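Local coordinates for tetratricopeptide repeat protein (Parabacteroides merdae ATCC 43184, PDB 4R7S) that is of unknown function but, as a tetratricopeptide repeat protein, probably offers a superhelical scaffold for binding partner proteins or peptides, at residues A[159-170]-A[182-190]. Sequence-based numbering, arbitrary orientation.
Sequences YDESERIFNYLI and GRADLYFMM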
loop_
_atom_site.group_PDB
_atom_site.type_symbol
_atom_site.label_atom_id
_atom_site.label_comp_id
_atom_site.label_asym_id
_atom_site.label_seq_id
_atom_site.Cartn_x
_atom_site.Cartn_y
_atom_site.Cartn_z
ATOM N N TYR A 159 -12.103 16.164 12.170
ATOM C CA TYR A 159 -11.958 15.093 13.142
ATOM C C TYR A 159 -13.271 14.457 13.541
ATOM O O TYR A 159 -13.320 13.238 13.660
ATOM C CB TYR A 159 -11.203 15.599 14.379
ATOM C CG TYR A 159 -9.807 16.087 14.044
ATOM C CD1 TYR A 159 -8.882 15.248 13.431
ATOM C CD2 TYR A 159 -9.416 17.397 14.325
ATOM C CE1 TYR A 159 -7.609 15.699 13.082
ATOM C CE2 TYR A 159 -8.127 17.851 14.014
ATOM C CZ TYR A 159 -7.229 16.996 13.385
ATOM O OH TYR A 159 -5.969 17.417 13.014
ATOM N N ASP A 160 -14.340 15.244 13.673
ATOM C CA ASP A 160 -15.655 14.734 14.051
ATOM C C ASP A 160 -16.267 13.913 12.948
ATOM O O ASP A 160 -16.970 12.927 13.228
ATOM C CB ASP A 160 -16.596 15.887 14.428
ATOM C CG ASP A 160 -16.230 16.609 15.719
ATOM O OD1 ASP A 160 -15.601 15.967 16.615
ATOM O OD2 ASP A 160 -16.616 17.798 15.862
ATOM N N GLU A 161 -16.027 14.316 11.689
ATOM C CA GLU A 161 -16.553 13.570 10.552
ATOM C C GLU A 161 -15.793 12.233 10.469
ATOM O O GLU A 161 -16.408 11.160 10.390
ATOM C CB GLU A 161 -16.467 14.402 9.250
ATOM C CG GLU A 161 -17.180 13.815 8.030
ATOM C CD GLU A 161 -18.566 13.187 8.145
ATOM O OE1 GLU A 161 -19.184 13.239 9.235
ATOM O OE2 GLU A 161 -19.018 12.600 7.133
ATOM N N SER A 162 -14.465 12.311 10.613
ATOM C CA SER A 162 -13.606 11.158 10.607
ATOM C C SER A 162 -14.020 10.164 11.705
ATOM O O SER A 162 -14.102 8.952 11.459
ATOM C CB SER A 162 -12.162 11.607 10.798
ATOM O OG SER A 162 -11.301 10.492 10.674
ATOM N N GLU A 163 -14.285 10.683 12.909
ATOM C CA GLU A 163 -14.668 9.865 14.057
ATOM C C GLU A 163 -16.015 9.207 13.816
ATOM O O GLU A 163 -16.180 8.037 14.150
ATOM C CB GLU A 163 -14.686 10.713 15.340
ATOM C CG GLU A 163 -15.004 9.882 16.573
ATOM C CD GLU A 163 -15.298 10.629 17.854
ATOM O OE1 GLU A 163 -15.763 11.790 17.809
ATOM O OE2 GLU A 163 -15.091 10.018 18.920
ATOM N N ARG A 164 -16.972 9.950 13.222
ATOM C CA ARG A 164 -18.283 9.401 12.907
ATOM C C ARG A 164 -18.149 8.175 11.979
ATOM O O ARG A 164 -18.783 7.147 12.245
ATOM C CB ARG A 164 -19.163 10.477 12.254
ATOM C CG ARG A 164 -20.608 10.048 12.069
ATOM C CD ARG A 164 -21.354 10.898 11.049
ATOM N NE ARG A 164 -20.708 10.946 9.729
ATOM C CZ ARG A 164 -20.780 9.998 8.801
ATOM N NH1 ARG A 164 -21.446 8.871 9.040
ATOM N NH2 ARG A 164 -20.178 10.161 7.629
ATOM N N ILE A 165 -17.293 8.278 10.927
ATOM C CA ILE A 165 -17.072 7.207 9.943
ATOM C C ILE A 165 -16.440 5.985 10.623
ATOM O O ILE A 165 -16.936 4.873 10.441
ATOM C CB ILE A 165 -16.235 7.685 8.736
ATOM C CG1 ILE A 165 -16.935 8.859 8.031
ATOM C CG2 ILE A 165 -15.966 6.503 7.765
ATOM C CD1 ILE A 165 -16.080 9.668 7.049
ATOM N N PHE A 166 -15.363 6.195 11.407
ATOM C CA PHE A 166 -14.705 5.102 12.120
ATOM C C PHE A 166 -15.651 4.474 13.108
ATOM O O PHE A 166 -15.613 3.266 13.262
ATOM C CB PHE A 166 -13.438 5.573 12.859
ATOM C CG PHE A 166 -12.209 5.660 12.003
ATOM C CD1 PHE A 166 -11.611 4.510 11.494
ATOM C CD2 PHE A 166 -11.623 6.883 11.728
ATOM C CE1 PHE A 166 -10.460 4.590 10.697
ATOM C CE2 PHE A 166 -10.465 6.963 10.948
ATOM C CZ PHE A 166 -9.899 5.818 10.425
ATOM N N ASN A 167 -16.494 5.265 13.781
ATOM C CA ASN A 167 -17.427 4.666 14.737
ATOM C C ASN A 167 -18.443 3.779 13.999
ATOM O O ASN A 167 -18.752 2.673 14.468
ATOM C CB ASN A 167 -18.133 5.722 15.609
ATOM C CG ASN A 167 -17.219 6.412 16.596
ATOM O OD1 ASN A 167 -16.162 5.895 17.000
ATOM N ND2 ASN A 167 -17.617 7.611 17.020
ATOM N N TYR A 168 -18.904 4.242 12.826
ATOM C CA TYR A 168 -19.861 3.495 12.028
ATOM C C TYR A 168 -19.255 2.163 11.556
ATOM O O TYR A 168 -19.892 1.126 11.731
ATOM C CB TYR A 168 -20.382 4.332 10.838
ATOM C CG TYR A 168 -21.194 3.512 9.855
ATOM C CD1 TYR A 168 -22.406 2.929 10.235
ATOM C CD2 TYR A 168 -20.717 3.250 8.570
ATOM C CE1 TYR A 168 -23.143 2.144 9.350
ATOM C CE2 TYR A 168 -21.469 2.500 7.659
ATOM C CZ TYR A 168 -22.676 1.938 8.058
ATOM O OH TYR A 168 -23.422 1.182 7.183
ATOM N N LEU A 169 -18.039 2.200 10.966
ATOM C CA LEU A 169 -17.341 1.030 10.434
ATOM C C LEU A 169 -17.081 -0.009 11.512
ATOM O O LEU A 169 -17.244 -1.203 11.256
ATOM C CB LEU A 169 -16.016 1.422 9.761
ATOM C CG LEU A 169 -16.104 2.260 8.480
ATOM C CD1 LEU A 169 -14.688 2.632 7.946
ATOM C CD2 LEU A 169 -16.910 1.553 7.400
ATOM N N ILE A 170 -16.666 0.442 12.707
ATOM C CA ILE A 170 -16.354 -0.396 13.872
ATOM C C ILE A 170 -17.659 -0.998 14.416
ATOM O O ILE A 170 -17.654 -2.158 14.797
ATOM C CB ILE A 170 -15.542 0.409 14.945
ATOM C CG1 ILE A 170 -14.089 0.658 14.433
ATOM C CG2 ILE A 170 -15.561 -0.265 16.341
ATOM C CD1 ILE A 170 -13.109 1.351 15.377
ATOM N N GLY A 182 -6.791 2.719 12.938
ATOM C CA GLY A 182 -7.124 3.946 12.222
ATOM C C GLY A 182 -7.772 4.955 13.155
ATOM O O GLY A 182 -7.374 6.122 13.196
ATOM N N ARG A 183 -8.742 4.487 13.959
ATOM C CA ARG A 183 -9.424 5.336 14.926
ATOM C C ARG A 183 -8.447 5.829 15.991
ATOM O O ARG A 183 -8.523 7.012 16.349
ATOM C CB ARG A 183 -10.636 4.631 15.574
ATOM C CG ARG A 183 -11.517 5.622 16.315
ATOM C CD ARG A 183 -12.844 5.037 16.728
ATOM N NE ARG A 183 -12.658 4.058 17.782
ATOM C CZ ARG A 183 -13.636 3.329 18.290
ATOM N NH1 ARG A 183 -14.878 3.484 17.857
ATOM N NH2 ARG A 183 -13.386 2.451 19.251
ATOM N N ALA A 184 -7.543 4.944 16.502
ATOM C CA ALA A 184 -6.543 5.350 17.505
ATOM C C ALA A 184 -5.663 6.486 16.953
ATOM O O ALA A 184 -5.404 7.452 17.661
ATOM C CB ALA A 184 -5.670 4.170 17.933
ATOM N N ASP A 185 -5.258 6.388 15.679
ATOM C CA ASP A 185 -4.419 7.395 15.028
ATOM C C ASP A 185 -5.161 8.716 14.951
ATOM O O ASP A 185 -4.543 9.773 15.131
ATOM C CB ASP A 185 -3.955 6.939 13.630
ATOM C CG ASP A 185 -2.849 7.818 13.065
ATOM O OD1 ASP A 185 -1.757 7.861 13.674
ATOM O OD2 ASP A 185 -3.097 8.508 12.043
ATOM N N LEU A 186 -6.475 8.657 14.700
ATOM C CA LEU A 186 -7.324 9.846 14.661
ATOM C C LEU A 186 -7.375 10.486 16.043
ATOM O O LEU A 186 -7.229 11.704 16.153
ATOM C CB LEU A 186 -8.754 9.506 14.192
ATOM C CG LEU A 186 -9.819 10.558 14.516
ATOM C CD1 LEU A 186 -9.677 11.779 13.637
ATOM C CD2 LEU A 186 -11.161 9.988 14.342
ATOM N N TYR A 187 -7.566 9.661 17.095
ATOM C CA TYR A 187 -7.629 10.165 18.462
ATOM C C TYR A 187 -6.302 10.820 18.872
ATOM O O TYR A 187 -6.318 11.890 19.483
ATOM C CB TYR A 187 -8.038 9.067 19.431
ATOM C CG TYR A 187 -9.501 8.680 19.333
ATOM C CD1 TYR A 187 -10.486 9.642 19.097
ATOM C CD2 TYR A 187 -9.914 7.372 19.579
ATOM C CE1 TYR A 187 -11.842 9.299 19.055
ATOM C CE2 TYR A 187 -11.268 7.019 19.548
ATOM C CZ TYR A 187 -12.227 7.984 19.272
ATOM O OH TYR A 187 -13.557 7.639 19.246
ATOM N N PHE A 188 -5.172 10.242 18.453
ATOM C CA PHE A 188 -3.872 10.826 18.761
ATOM C C PHE A 188 -3.746 12.173 18.068
ATOM O O PHE A 188 -3.380 13.146 18.725
ATOM C CB PHE A 188 -2.732 9.896 18.371
ATOM C CG PHE A 188 -1.357 10.513 18.480
ATOM C CD1 PHE A 188 -0.722 10.619 19.708
ATOM C CD2 PHE A 188 -0.664 10.918 17.342
ATOM C CE1 PHE A 188 0.570 11.143 19.805
ATOM C CE2 PHE A 188 0.613 11.465 17.440
ATOM C CZ PHE A 188 1.226 11.571 18.671
HETATM N N MSE A 189 -4.099 12.251 16.764
HETATM C CA MSE A 189 -4.032 13.519 16.036
HETATM C C MSE A 189 -4.987 14.567 16.608
HETATM O O MSE A 189 -4.838 15.749 16.316
HETATM C CB MSE A 189 -4.324 13.323 14.560
HETATM C CG MSE A 189 -3.205 12.639 13.831
HETATM SE SE MSE A 189 -3.562 12.563 11.919
HETATM C CE MSE A 189 -3.471 14.569 11.479
HETATM N N MSE A 190 -5.964 14.136 17.395
HETATM C CA MSE A 190 -6.959 15.004 18.019
HETATM C C MSE A 190 -6.513 15.506 19.394
HETATM O O MSE A 190 -7.208 16.347 19.971
HETATM C CB MSE A 190 -8.298 14.239 18.190
HETATM C CG MSE A 190 -9.109 14.150 16.937
HETATM SE SE MSE A 190 -10.749 13.168 17.271
HETATM C CE MSE A 190 -11.814 14.662 18.052
HETATM O O HOH W 1 -5.096 18.920 15.270
#
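Leu186 is the knob of this helix pair, its side chain received in a hole made by Tyr159, Ser162, Glu163 and Phe166. The forked leucine suits the place: CD1 meets the edge of the Tyr159 ring, 3.6 Å from CD1 of that tyrosine, while CD2 presses on the backbone of Glu163, 3.5 Å from its N. Ser162 is small enough to floor the hole, and its OG is satisfied by Ala150 O of helix 143-156. One turn along, the flat Phe166 ring lies with a face against the backbone of Gly182 and Arg183, its CZ 3.6 Å from Gly182 C; the absence of a side chain on Gly182 lets the ring come this close.

Beside the leucine knob runs a row of mostly polar side chains. The Arg183 chain, bent at chi3 (70°), lays one guanidinium face over Ile170 CD1, 3.6 Å from Arg183 CZ. Asparagine suits its place by offering a short amide oxygen: Arg183 NH1 donates to Asn167 OD1 at 2.9 Å, a bent bond (136° at the hydrogen), and Arg183 NH2 forms a salt bridge with Asp199 of helix 193-206. A leucine in place of Arg183 would probably leave Asp199 without its charged mate, Asn167 OD1 without this donor and Ile170 CD1 without its flat partner. The long Tyr187 carries its OH across to donate 2.8 Å to the anti lone pair of Glu163 OE2, carboxylate and ring roughly perpendicular.

The Tyr159 end is the solvent side, partly exposed yet closely packed: Met190 CG, of a selenomethionine, lies 3.6 Å from Tyr159 CG in an oblique Met-aromatic contact, and a water 2.8 Å from Tyr159 OH reaches Met189 O only weakly.

Segment axes 10.1 Å apart run near antiparallel at 157°; such knob-into-hole packing of successive helices fits the helix array of a tetratricopeptide repeat fold.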